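Local coordinates for protein 361aa long hypothetical D-aminopeptidase (Pyrococcus horikoshii, PDB 2DRH) that is of unproven function but belongs to peptidase family S58 and probably acts as an aminopeptidase, at residues K198-F209 with S239-P249. Residues are numbered along the deposited sequence; the frame is centred on the assembly and turned at random.
Sequences KYTVGALVLSNF and SIIMIIATDAP
Gly202, Leu204 and Leu206 pair through both backbone N-H and C=O with Ala245, Ile243 and Ile241, making strands 198-207 and 240-246 an antiparallel ladder in the buried core. On the face bearing Val201, Ala203 and Val205, Ile244 sets CD1 against Ala203 CB (4.0 Å), while Val205 CG1 meets Met242 CG at 3.8 Å. Farther along, Ile240 is fully extended (chi1 175°, chi2 178°) and lies side by side with Phe209, pointing the same way, its CD1 3.6 Å from Phe209 CE1.

The solvent side lies at the other end, where Thr200 and Asp247 are partly exposed. Asp247 OD1 receives Thr200 N at 2.7 Å on its syn side, 26° out of the carboxylate plane, and Thr246 OG1 donates to Thr200 O (3.0 Å) while accepting from Ala248 N in an ST turn. A water donates a hydrogen bond to Asp247 OD2 (2.6 Å) and also bonds Thr200 OG1. Tyr199 is buried: Ala248 CB lies over one ring face, a CH-pi contact, and Val297 of a second subunit packs on Tyr199 and Pro249.

Strand 184-193 runs antiparallel beside 198-207, and strand 278-285 parallel beside 240-246; helix 252-268 covers Met242, Ile240 and Phe209, and strand 132-136 touches Leu206 and Ile241 on the opposite face.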
ATOM      1  N   LYS A 198     -14.718 -17.091 -24.133  1.00 34.29           N
ATOM      2  CA  LYS A 198     -14.944 -15.677 -24.360  1.00 34.83           C
ATOM      3  C   LYS A 198     -15.243 -14.960 -23.053  1.00 32.41           C
ATOM      4  O   LYS A 198     -16.022 -15.439 -22.229  1.00 31.05           O
ATOM      5  CB  LYS A 198     -16.108 -15.470 -25.334  1.00 37.52           C
ATOM      6  CG  LYS A 198     -15.821 -15.909 -26.763  1.00 40.65           C
ATOM      7  CD  LYS A 198     -17.040 -15.694 -27.652  1.00 43.85           C
ATOM      8  CE  LYS A 198     -16.762 -16.087 -29.096  1.00 44.38           C
ATOM      9  NZ  LYS A 198     -15.654 -15.281 -29.685  1.00 46.97           N
ATOM     10  N   TYR A 199     -14.602 -13.815 -22.862  1.00 30.25           N
ATOM     11  CA  TYR A 199     -14.819 -13.009 -21.667  1.00 26.97           C
ATOM     12  C   TYR A 199     -14.988 -11.565 -22.124  1.00 26.60           C
ATOM     13  O   TYR A 199     -14.360 -11.130 -23.093  1.00 25.38           O
ATOM     14  CB  TYR A 199     -13.629 -13.108 -20.708  1.00 25.64           C
ATOM     15  CG  TYR A 199     -13.400 -14.478 -20.109  1.00 23.47           C
ATOM     16  CD1 TYR A 199     -14.295 -15.017 -19.186  1.00 23.10           C
ATOM     17  CD2 TYR A 199     -12.278 -15.232 -20.457  1.00 22.80           C
ATOM     18  CE1 TYR A 199     -14.075 -16.271 -18.619  1.00 23.13           C
ATOM     19  CE2 TYR A 199     -12.052 -16.484 -19.901  1.00 22.79           C
ATOM     20  CZ  TYR A 199     -12.952 -16.999 -18.980  1.00 23.46           C
ATOM     21  OH  TYR A 199     -12.716 -18.231 -18.404  1.00 22.42           O
ATOM     22  N   THR A 200     -15.840 -10.829 -21.426  1.00 25.44           N
ATOM     23  CA  THR A 200     -16.089  -9.437 -21.760  1.00 24.63           C
ATOM     24  C   THR A 200     -15.517  -8.500 -20.696  1.00 24.62           C
ATOM     25  O   THR A 200     -15.587  -8.784 -19.493  1.00 25.24           O
ATOM     26  CB  THR A 200     -17.599  -9.166 -21.866  1.00 26.03           C
ATOM     27  OG1 THR A 200     -18.182 -10.067 -22.817  1.00 29.06           O
ATOM     28  CG2 THR A 200     -17.854  -7.734 -22.300  1.00 27.16           C
ATOM     29  N   VAL A 201     -14.947  -7.390 -21.151  1.00 23.35           N
ATOM     30  CA  VAL A 201     -14.404  -6.371 -20.260  1.00 21.86           C
ATOM     31  C   VAL A 201     -15.087  -5.062 -20.631  1.00 20.70           C
ATOM     32  O   VAL A 201     -14.899  -4.553 -21.736  1.00 20.57           O
ATOM     33  CB  VAL A 201     -12.886  -6.182 -20.437  1.00 21.41           C
ATOM     34  CG1 VAL A 201     -12.421  -4.957 -19.634  1.00 20.41           C
ATOM     35  CG2 VAL A 201     -12.146  -7.434 -19.969  1.00 21.19           C
ATOM     36  N   GLY A 202     -15.891  -4.530 -19.717  1.00 21.20           N
ATOM     37  CA  GLY A 202     -16.579  -3.280 -19.982  1.00 21.72           C
ATOM     38  C   GLY A 202     -16.054  -2.125 -19.145  1.00 21.17           C
ATOM     39  O   GLY A 202     -15.486  -2.330 -18.070  1.00 20.33           O
ATOM     40  N   ALA A 203     -16.252  -0.904 -19.626  1.00 20.83           N
ATOM     41  CA  ALA A 203     -15.784   0.262 -18.892  1.00 21.10           C
ATOM     42  C   ALA A 203     -16.724   1.448 -18.968  1.00 20.77           C
ATOM     43  O   ALA A 203     -17.294   1.739 -20.011  1.00 22.39           O
ATOM     44  CB  ALA A 203     -14.405   0.679 -19.389  1.00 19.72           C
ATOM     45  N   LEU A 204     -16.885   2.119 -17.836  1.00 21.79           N
ATOM     46  CA  LEU A 204     -17.700   3.316 -17.754  1.00 21.28           C
ATOM     47  C   LEU A 204     -16.813   4.352 -17.067  1.00 21.72           C
ATOM     48  O   LEU A 204     -16.255   4.099 -15.994  1.00 22.40           O
ATOM     49  CB  LEU A 204     -18.966   3.068 -16.931  1.00 20.22           C
ATOM     50  CG  LEU A 204     -19.873   4.295 -16.759  1.00 22.10           C
ATOM     51  CD1 LEU A 204     -21.270   3.848 -16.411  1.00 22.19           C
ATOM     52  CD2 LEU A 204     -19.327   5.225 -15.667  1.00 21.08           C
ATOM     53  N   VAL A 205     -16.667   5.514 -17.685  1.00 20.21           N
ATOM     54  CA  VAL A 205     -15.833   6.540 -17.094  1.00 20.02           C
ATOM     55  C   VAL A 205     -16.574   7.848 -16.903  1.00 19.26           C
ATOM     56  O   VAL A 205     -17.524   8.151 -17.620  1.00 19.73           O
ATOM     57  CB  VAL A 205     -14.584   6.822 -17.961  1.00 18.81           C
ATOM     58  CG1 VAL A 205     -13.803   5.528 -18.202  1.00 16.80           C
ATOM     59  CG2 VAL A 205     -15.004   7.465 -19.279  1.00 19.76           C
ATOM     60  N   LEU A 206     -16.123   8.609 -15.915  1.00 19.63           N
ATOM     61  CA  LEU A 206     -16.669   9.924 -15.605  1.00 18.35           C
ATOM     62  C   LEU A 206     -15.434  10.781 -15.812  1.00 19.12           C
ATOM     63  O   LEU A 206     -14.561  10.827 -14.951  1.00 18.30           O
ATOM     64  CB  LEU A 206     -17.135   9.990 -14.143  1.00 19.38           C
ATOM     65  CG  LEU A 206     -17.610  11.356 -13.628  1.00 18.78           C
ATOM     66  CD1 LEU A 206     -18.757  11.853 -14.485  1.00 17.30           C
ATOM     67  CD2 LEU A 206     -18.035  11.251 -12.168  1.00 19.34           C
ATOM     68  N   SER A 207     -15.349  11.425 -16.973  1.00 20.09           N
ATOM     69  CA  SER A 207     -14.188  12.235 -17.314  1.00 22.07           C
ATOM     70  C   SER A 207     -14.323  13.678 -16.879  1.00 21.72           C
ATOM     71  O   SER A 207     -15.337  14.323 -17.137  1.00 22.04           O
ATOM     72  CB  SER A 207     -13.943  12.184 -18.824  1.00 23.44           C
ATOM     73  OG  SER A 207     -15.021  12.781 -19.527  1.00 26.69           O
ATOM     74  N   ASN A 208     -13.281  14.192 -16.239  1.00 21.60           N
ATOM     75  CA  ASN A 208     -13.298  15.569 -15.766  1.00 21.90           C
ATOM     76  C   ASN A 208     -11.867  16.046 -15.564  1.00 21.12           C
ATOM     77  O   ASN A 208     -11.550  16.678 -14.555  1.00 21.65           O
ATOM     78  CB  ASN A 208     -14.076  15.652 -14.448  1.00 20.90           C
ATOM     79  CG  ASN A 208     -14.245  17.079 -13.957  1.00 23.56           C
ATOM     80  OD1 ASN A 208     -14.841  17.920 -14.639  1.00 22.92           O
ATOM     81  ND2 ASN A 208     -13.717  17.361 -12.772  1.00 20.16           N
ATOM     82  N   PHE A 209     -11.010  15.753 -16.539  1.00 22.37           N
ATOM     83  CA  PHE A 209      -9.593  16.110 -16.453  1.00 22.44           C
ATOM     84  C   PHE A 209      -9.004  16.613 -17.761  1.00 22.70           C
ATOM     85  O   PHE A 209      -9.683  16.708 -18.788  1.00 22.93           O
ATOM     86  CB  PHE A 209      -8.775  14.882 -16.051  1.00 21.05           C
ATOM     87  CG  PHE A 209      -8.687  13.841 -17.144  1.00 18.73           C
ATOM     88  CD1 PHE A 209      -9.752  12.970 -17.388  1.00 20.94           C
ATOM     89  CD2 PHE A 209      -7.566  13.769 -17.967  1.00 18.39           C
ATOM     90  CE1 PHE A 209      -9.699  12.039 -18.447  1.00 18.84           C
ATOM     91  CE2 PHE A 209      -7.502  12.844 -19.027  1.00 21.44           C
ATOM     92  CZ  PHE A 209      -8.572  11.981 -19.263  1.00 19.33           C
ATOM     93  N   SER A 239      -9.493  15.221 -12.919  1.00 20.06           N
ATOM     94  CA  SER A 239     -10.285  14.296 -12.129  1.00 21.02           C
ATOM     95  C   SER A 239     -10.973  13.261 -13.031  1.00 19.90           C
ATOM     96  O   SER A 239     -11.439  13.591 -14.122  1.00 19.72           O
ATOM     97  CB  SER A 239     -11.324  15.091 -11.340  1.00 23.32           C
ATOM     98  OG  SER A 239     -12.228  14.247 -10.664  1.00 25.99           O
ATOM     99  N   ILE A 240     -11.021  12.010 -12.587  1.00 19.86           N
ATOM    100  CA  ILE A 240     -11.682  10.962 -13.370  1.00 19.21           C
ATOM    101  C   ILE A 240     -11.857   9.651 -12.612  1.00 18.79           C
ATOM    102  O   ILE A 240     -10.966   9.201 -11.894  1.00 20.33           O
ATOM    103  CB  ILE A 240     -10.932  10.666 -14.703  1.00 19.44           C
ATOM    104  CG1 ILE A 240     -11.592   9.470 -15.412  1.00 17.04           C
ATOM    105  CG2 ILE A 240      -9.453  10.398 -14.433  1.00 18.02           C
ATOM    106  CD1 ILE A 240     -10.982   9.099 -16.742  1.00 16.12           C
ATOM    107  N   ILE A 241     -13.029   9.049 -12.774  1.00 18.67           N
ATOM    108  CA  ILE A 241     -13.327   7.787 -12.121  1.00 18.71           C
ATOM    109  C   ILE A 241     -13.509   6.752 -13.213  1.00 18.14           C
ATOM    110  O   ILE A 241     -14.232   6.984 -14.181  1.00 18.34           O
ATOM    111  CB  ILE A 241     -14.632   7.867 -11.285  1.00 19.32           C
ATOM    112  CG1 ILE A 241     -14.523   8.989 -10.238  1.00 18.92           C
ATOM    113  CG2 ILE A 241     -14.911   6.516 -10.626  1.00 16.18           C
ATOM    114  CD1 ILE A 241     -13.368   8.823  -9.243  1.00 17.57           C
ATOM    115  N   MET A 242     -12.844   5.615 -13.064  1.00 18.34           N
ATOM    116  CA  MET A 242     -12.952   4.552 -14.054  1.00 20.54           C
ATOM    117  C   MET A 242     -13.539   3.322 -13.394  1.00 19.04           C
ATOM    118  O   MET A 242     -13.001   2.818 -12.412  1.00 21.32           O
ATOM    119  CB  MET A 242     -11.573   4.244 -14.652  1.00 19.38           C
ATOM    120  CG  MET A 242     -11.064   5.349 -15.565  1.00 19.03           C
ATOM    121  SD  MET A 242      -9.279   5.599 -15.514  1.00 21.72           S
ATOM    122  CE  MET A 242      -9.174   6.584 -14.010  1.00 21.26           C
ATOM    123  N   ILE A 243     -14.663   2.858 -13.921  1.00 18.65           N
ATOM    124  CA  ILE A 243     -15.320   1.680 -13.368  1.00 18.01           C
ATOM    125  C   ILE A 243     -15.171   0.542 -14.361  1.00 18.85           C
ATOM    126  O   ILE A 243     -15.637   0.626 -15.499  1.00 17.32           O
ATOM    127  CB  ILE A 243     -16.821   1.938 -13.111  1.00 17.60           C
ATOM    128  CG1 ILE A 243     -16.990   3.143 -12.180  1.00 16.36           C
ATOM    129  CG2 ILE A 243     -17.472   0.699 -12.492  1.00 15.68           C
ATOM    130  CD1 ILE A 243     -16.347   2.965 -10.818  1.00 17.94           C
ATOM    131  N   ILE A 244     -14.510  -0.520 -13.927  1.00 19.14           N
ATOM    132  CA  ILE A 244     -14.287  -1.668 -14.788  1.00 21.15           C
ATOM    133  C   ILE A 244     -15.112  -2.866 -14.336  1.00 23.27           C
ATOM    134  O   ILE A 244     -15.193  -3.172 -13.140  1.00 23.02           O
ATOM    135  CB  ILE A 244     -12.805  -2.093 -14.791  1.00 20.54           C
ATOM    136  CG1 ILE A 244     -11.898  -0.867 -14.939  1.00 19.57           C
ATOM    137  CG2 ILE A 244     -12.561  -3.095 -15.916  1.00 20.01           C
ATOM    138  CD1 ILE A 244     -12.162  -0.043 -16.166  1.00 21.20           C
ATOM    139  N   ALA A 245     -15.727  -3.536 -15.301  1.00 23.48           N
ATOM    140  CA  ALA A 245     -16.525  -4.725 -15.018  1.00 22.81           C
ATOM    141  C   ALA A 245     -16.091  -5.830 -15.974  1.00 21.88           C
ATOM    142  O   ALA A 245     -15.719  -5.560 -17.118  1.00 19.55           O
ATOM    143  CB  ALA A 245     -18.010  -4.427 -15.201  1.00 22.63           C
ATOM    144  N   THR A 246     -16.133  -7.071 -15.496  1.00 22.74           N
ATOM    145  CA  THR A 246     -15.768  -8.222 -16.313  1.00 22.42           C
ATOM    146  C   THR A 246     -16.477  -9.469 -15.816  1.00 22.74           C
ATOM    147  O   THR A 246     -16.854  -9.555 -14.646  1.00 22.89           O
ATOM    148  CB  THR A 246     -14.245  -8.498 -16.292  1.00 23.80           C
ATOM    149  OG1 THR A 246     -13.951  -9.616 -17.142  1.00 22.84           O
ATOM    150  CG2 THR A 246     -13.769  -8.819 -14.877  1.00 22.95           C
ATOM    151  N   ASP A 247     -16.670 -10.430 -16.712  1.00 23.87           N
ATOM    152  CA  ASP A 247     -17.318 -11.680 -16.347  1.00 25.25           C
ATOM    153  C   ASP A 247     -16.256 -12.771 -16.188  1.00 25.90           C
ATOM    154  O   ASP A 247     -16.568 -13.952 -16.050  1.00 25.54           O
ATOM    155  CB  ASP A 247     -18.361 -12.066 -17.404  1.00 26.92           C
ATOM    156  CG  ASP A 247     -17.757 -12.299 -18.785  1.00 29.36           C
ATOM    157  OD1 ASP A 247     -16.654 -11.790 -19.065  1.00 27.92           O
ATOM    158  OD2 ASP A 247     -18.409 -12.986 -19.604  1.00 31.56           O
ATOM    159  N   ALA A 248     -14.993 -12.361 -16.205  1.00 24.16           N
ATOM    160  CA  ALA A 248     -13.892 -13.299 -16.044  1.00 23.89           C
ATOM    161  C   ALA A 248     -13.684 -13.574 -14.555  1.00 22.44           C
ATOM    162  O   ALA A 248     -13.713 -12.653 -13.740  1.00 24.92           O
ATOM    163  CB  ALA A 248     -12.615 -12.720 -16.656  1.00 22.52           C
ATOM    164  N   PRO A 249     -13.497 -14.849 -14.178  1.00 20.79           N
ATOM    165  CA  PRO A 249     -13.287 -15.192 -12.768  1.00 20.41           C
ATOM    166  C   PRO A 249     -11.920 -14.696 -12.293  1.00 19.19           C
ATOM    167  O   PRO A 249     -10.888 -15.078 -12.841  1.00 19.00           O
ATOM    168  CB  PRO A 249     -13.394 -16.716 -12.765  1.00 19.49           C
ATOM    169  CG  PRO A 249     -12.850 -17.084 -14.110  1.00 17.67           C
ATOM    170  CD  PRO A 249     -13.520 -16.063 -15.014  1.00 20.23           C
TER
HETATM  171  O   HOH W   1     -18.331 -12.959 -22.185  1.00 36.12           O